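PDB 6CKG: D-glycerate 3-kinase from Cryptococcus neoformans var. grubii serotype A, which probably phosphorylates D-glycerate at its 3-hydroxyl, using a nucleoside triphosphate such as ATP as the phosphate donor. Local coordinates for residues A[180-183]-A[184-188]; A[285-288]-A[289-293]. One frame throughout, in Å; residues are numbered along the deposited sequence.

Contact 1 (A[180-183]-A[184-188]); sequences EGWM and NGFGP. With EDO (1,2-ethanediol), chain D.
F186 lays one face of its ring on M183: CA of M183 lies 3.6 Å from the centroid of the F186 ring and only 3° off the ring normal, a CH-pi contact. M183 CB adds a second touch at 3.5 Å from F186 CD2. CG of F186 stands beside its own backbone N and anti to the carbonyl carbon (chi1 -79°), which folds the ring back over the chain it has just left. M183 sits in the corner between two nearly perpendicular rings, planes at 80°, with CA against the F186 face and CB over the W182 face; W182 CZ3 and F186 CE2 approach to 4.0 Å. Two overlapping beta turns frame this packing. The type I turn G181-N184 is closed by a nearly straight bond from N184 N to G181 O (3.2 Å), and the type II turn M183-F186 by F186 N to M183 O (3.0 Å), with G185 in the positive-phi position usual for glycine there. The turns carry the chain out of the C-terminal end of strand 176-180, in the central sheet of a P-loop kinase type of alpha/beta fold. Within them the N184 amide folds back on the preceding backbone, OD1 3.4 Å from G181 CA; ND2 has a weak bond to F179 O, whereas OD1 is buried without a polar partner. The E180 end is looser. This residue is partly exposed, and OE1 receives a hydrogen bond from O2 of a 1,2-ethanediol, probably from the crystallisation liquor, at 3.3 Å, while OE2 bonds to S83.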
loop_
_atom_site.group_PDB
_atom_site.type_symbol
_atom_site.label_atom_id
_atom_site.label_comp_id
_atom_site.label_asym_id
_atom_site.label_seq_id
_atom_site.Cartn_x
_atom_site.Cartn_y
_atom_site.Cartn_z
ATOM N N GLU A 180 2.778 -2.303 -4.083
ATOM C CA GLU A 180 1.870 -1.189 -3.857
ATOM C C GLU A 180 0.890 -1.489 -2.730
ATOM O O GLU A 180 0.602 -2.647 -2.412
ATOM C CB GLU A 180 1.087 -0.858 -5.122
ATOM C CG GLU A 180 0.327 -2.027 -5.676
ATOM C CD GLU A 180 -1.141 -1.726 -5.820
ATOM O OE1 GLU A 180 -1.634 -0.833 -5.095
ATOM O OE2 GLU A 180 -1.797 -2.383 -6.655
ATOM N N GLY A 181 0.356 -0.426 -2.141
ATOM C CA GLY A 181 -0.571 -0.596 -1.039
ATOM C C GLY A 181 -1.013 0.712 -0.431
ATOM O O GLY A 181 -0.249 1.677 -0.420
ATOM N N TRP A 182 -2.248 0.750 0.088
ATOM C CA TRP A 182 -2.787 1.994 0.632
ATOM C C TRP A 182 -1.953 2.511 1.805
ATOM O O TRP A 182 -1.935 3.711 2.070
ATOM C CB TRP A 182 -4.246 1.784 1.054
ATOM C CG TRP A 182 -4.394 0.982 2.321
ATOM C CD1 TRP A 182 -4.456 -0.377 2.426
ATOM C CD2 TRP A 182 -4.490 1.494 3.664
ATOM N NE1 TRP A 182 -4.595 -0.749 3.747
ATOM C CE2 TRP A 182 -4.611 0.383 4.525
ATOM C CE3 TRP A 182 -4.490 2.783 4.213
ATOM C CZ2 TRP A 182 -4.737 0.516 5.911
ATOM C CZ3 TRP A 182 -4.611 2.922 5.593
ATOM C CH2 TRP A 182 -4.728 1.791 6.429
ATOM N N MET A 183 -1.262 1.625 2.517
ATOM C CA MET A 183 -0.447 2.013 3.657
ATOM C C MET A 183 1.018 1.640 3.473
ATOM O O MET A 183 1.758 1.572 4.460
ATOM C CB MET A 183 -0.997 1.386 4.953
ATOM C CG MET A 183 -1.170 -0.145 4.890
ATOM S SD MET A 183 -1.450 -1.008 6.481
ATOM C CE MET A 183 0.242 -1.197 7.045
ATOM N N ASN A 184 1.459 1.369 2.242
ATOM C CA ASN A 184 2.844 0.961 2.060
ATOM C C ASN A 184 3.773 2.082 2.517
ATOM O O ASN A 184 3.565 3.254 2.192
ATOM C CB ASN A 184 3.113 0.574 0.592
ATOM C CG ASN A 184 2.806 -0.886 0.321
ATOM O OD1 ASN A 184 2.010 -1.501 1.038
ATOM N ND2 ASN A 184 3.437 -1.457 -0.710
ATOM N N GLY A 185 4.783 1.729 3.301
ATOM C CA GLY A 185 5.710 2.726 3.797
ATOM C C GLY A 185 5.242 3.496 5.030
ATOM O O GLY A 185 6.047 4.221 5.628
ATOM N N PHE A 186 3.989 3.343 5.452
ATOM C CA PHE A 186 3.531 4.026 6.666
ATOM C C PHE A 186 4.442 3.674 7.836
ATOM O O PHE A 186 4.823 2.512 8.014
ATOM C CB PHE A 186 2.090 3.642 6.998
ATOM C CG PHE A 186 1.066 4.371 6.181
ATOM C CD1 PHE A 186 1.434 5.055 5.038
ATOM C CD2 PHE A 186 -0.265 4.382 6.564
ATOM C CE1 PHE A 186 0.487 5.733 4.271
ATOM C CE2 PHE A 186 -1.222 5.052 5.814
ATOM C CZ PHE A 186 -0.844 5.741 4.672
ATOM N N GLY A 187 4.821 4.694 8.614
ATOM C CA GLY A 187 5.739 4.518 9.719
ATOM C C GLY A 187 5.073 4.576 11.092
ATOM O O GLY A 187 4.184 5.398 11.347
ATOM N N PRO A 188 5.494 3.695 12.001
ATOM C CA PRO A 188 4.972 3.736 13.372
ATOM C C PRO A 188 5.505 4.953 14.116
ATOM O O PRO A 188 6.475 5.593 13.706
ATOM C CB PRO A 188 5.502 2.445 13.986
ATOM C CG PRO A 188 6.834 2.259 13.262
ATOM C CD PRO A 188 6.537 2.664 11.839
HETATM C C1 EDO D . -2.543 4.184 -6.022
HETATM O O1 EDO D . -3.595 4.839 -5.305
HETATM C C2 EDO D . -2.546 2.686 -5.727
HETATM O O2 EDO D . -1.656 2.389 -4.644
#

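Contact 2 (A[285-288]-A[289-293]); sequences RHFI and NRYMP
Y291 reaches back one helical turn to F287, its CE1 lying over one face of the F287 ring, toward the rim, 3.5 Å from CZ of F287. The ring planes are inclined at 44°, so the pair is oblique. A chi1 of 176° swings the F287 ring along the helix toward Y291. F287 O sits at the edge of the Y291 ring, in its plane; it accepts from R290 N at 3.2 Å and from water 2. R290 N also has a weak bond to H286 O, and Y291 N a weak one to I288 O. Regular alpha-helical bonds of helix 281-298 flank these: N289 N to R285 O (2.9 Å) and M292 N to I288 O (2.9 Å, 157°), and P293, lacking an N-H, coincides with a kink. R290 NH2 is bonded to R110 O, and NH1 weakly to L106 O and G109 O; the approach of NH2 to water 2 is unusually short and its detail doubtful. Beside the exposed H286, water 1 accepts from N289 ND2 at 3.0 Å and meets H286 ND1 in the imidazole plane at 2.9 Å. N289 OD1 is weakly bonded to W260 NE1.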
loop_
_atom_site.group_PDB
_atom_site.type_symbol
_atom_site.label_atom_id
_atom_site.label_comp_id
_atom_site.label_asym_id
_atom_site.label_seq_id
_atom_site.Cartn_x
_atom_site.Cartn_y
_atom_site.Cartn_z
ATOM N N ARG A 285 -18.818 5.641 4.156
ATOM C CA ARG A 285 -18.294 6.541 5.181
ATOM C C ARG A 285 -17.676 5.764 6.344
ATOM O O ARG A 285 -16.529 6.019 6.734
ATOM C CB ARG A 285 -19.410 7.460 5.678
ATOM C CG ARG A 285 -18.933 8.625 6.530
ATOM C CD ARG A 285 -20.104 9.474 7.017
ATOM N NE ARG A 285 -20.943 8.756 7.975
ATOM C CZ ARG A 285 -20.721 8.734 9.287
ATOM N NH1 ARG A 285 -19.683 9.392 9.794
ATOM N NH2 ARG A 285 -21.533 8.056 10.091
ATOM N N HIS A 286 -18.429 4.812 6.917
ATOM C CA HIS A 286 -17.893 3.970 7.988
ATOM C C HIS A 286 -16.669 3.182 7.521
ATOM O O HIS A 286 -15.717 2.975 8.287
ATOM C CB HIS A 286 -18.973 3.010 8.499
ATOM C CG HIS A 286 -20.154 3.691 9.123
ATOM N ND1 HIS A 286 -20.048 4.513 10.225
ATOM C CD2 HIS A 286 -21.473 3.650 8.812
ATOM C CE1 HIS A 286 -21.247 4.958 10.559
ATOM N NE2 HIS A 286 -22.129 4.450 9.717
ATOM N N PHE A 287 -16.687 2.715 6.274
ATOM C CA PHE A 287 -15.542 1.995 5.728
ATOM C C PHE A 287 -14.284 2.860 5.754
ATOM O O PHE A 287 -13.224 2.427 6.220
ATOM C CB PHE A 287 -15.873 1.538 4.308
ATOM C CG PHE A 287 -14.743 0.863 3.587
ATOM C CD1 PHE A 287 -14.532 -0.501 3.723
ATOM C CD2 PHE A 287 -13.923 1.582 2.730
ATOM C CE1 PHE A 287 -13.499 -1.135 3.030
ATOM C CE2 PHE A 287 -12.888 0.952 2.027
ATOM C CZ PHE A 287 -12.682 -0.408 2.181
ATOM N N ILE A 288 -14.389 4.097 5.270
ATOM C CA ILE A 288 -13.209 4.940 5.148
ATOM C C ILE A 288 -12.782 5.454 6.521
ATOM O O ILE A 288 -11.594 5.711 6.752
ATOM C CB ILE A 288 -13.479 6.082 4.148
ATOM C CG1 ILE A 288 -13.397 5.564 2.703
ATOM C CG2 ILE A 288 -12.490 7.237 4.317
ATOM C CD1 ILE A 288 -12.008 5.030 2.287
ATOM N N ASN A 289 -13.723 5.568 7.462
ATOM C CA ASN A 289 -13.368 5.979 8.815
ATOM C C ASN A 289 -12.477 4.959 9.512
ATOM O O ASN A 289 -11.801 5.315 10.481
ATOM C CB ASN A 289 -14.631 6.228 9.647
ATOM C CG ASN A 289 -15.314 7.529 9.295
ATOM O OD1 ASN A 289 -14.706 8.422 8.716
ATOM N ND2 ASN A 289 -16.581 7.646 9.654
ATOM N N ARG A 290 -12.467 3.702 9.058
ATOM C CA ARG A 290 -11.527 2.723 9.601
ATOM C C ARG A 290 -10.107 2.919 9.064
ATOM O O ARG A 290 -9.144 2.580 9.759
ATOM C CB ARG A 290 -12.004 1.292 9.310
ATOM C CG ARG A 290 -13.167 0.794 10.219
ATOM C CD ARG A 290 -13.596 -0.685 9.957
ATOM N NE ARG A 290 -12.621 -1.680 10.432
ATOM C CZ ARG A 290 -11.837 -2.410 9.634
ATOM N NH1 ARG A 290 -10.971 -3.279 10.145
ATOM N NH2 ARG A 290 -11.920 -2.279 8.320
ATOM N N TYR A 291 -9.951 3.447 7.843
ATOM C CA TYR A 291 -8.630 3.678 7.265
ATOM C C TYR A 291 -8.048 5.041 7.613
ATOM O O TYR A 291 -6.827 5.160 7.765
ATOM C CB TYR A 291 -8.681 3.545 5.739
ATOM C CG TYR A 291 -8.935 2.134 5.272
ATOM C CD1 TYR A 291 -10.231 1.606 5.245
ATOM C CD2 TYR A 291 -7.880 1.317 4.874
ATOM C CE1 TYR A 291 -10.462 0.306 4.827
ATOM C CE2 TYR A 291 -8.104 0.020 4.457
ATOM C CZ TYR A 291 -9.393 -0.476 4.430
ATOM O OH TYR A 291 -9.604 -1.765 4.016
ATOM N N MET A 292 -8.888 6.070 7.709
ATOM C CA MET A 292 -8.403 7.434 7.925
ATOM C C MET A 292 -7.489 7.615 9.139
ATOM O O MET A 292 -6.550 8.421 9.043
ATOM C CB MET A 292 -9.598 8.393 8.026
ATOM C CG MET A 292 -9.933 9.112 6.740
ATOM S SD MET A 292 -8.576 10.123 6.104
ATOM C CE MET A 292 -8.399 9.363 4.504
ATOM N N PRO A 293 -7.699 6.953 10.287
ATOM C CA PRO A 293 -6.735 7.136 11.388
ATOM C C PRO A 293 -5.324 6.733 11.007
ATOM O O PRO A 293 -4.362 7.339 11.494
ATOM C CB PRO A 293 -7.284 6.243 12.511
ATOM C CG PRO A 293 -8.664 5.910 12.130
ATOM C CD PRO A 293 -8.785 6.027 10.658
HETATM O O HOH W 1 -17.550 5.377 11.330
HETATM O O HOH W 2 -13.125 -0.738 6.709
#

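In the fold
From the N terminus, strands 48-53 and 79-83 precede contact 1, which follows directly as the chain leaves strand 176-180, between those two in the sheet. Contact 1 closes two tight turns on the way to helix 191-204. The chain then passes through helices 225-236 and 258-273 before contact 2, which closes successive turns within helix 281-298. The two lie in series, neither enclosing nor crossing the other, with centres about 16 Å apart. They nevertheless meet: W182 CZ2 is 3.4 Å from Y291 CD2, the rings edge-to-face. This joins the loop beyond the central sheet to helix 281-298, whose other neighbours include helix 258-273.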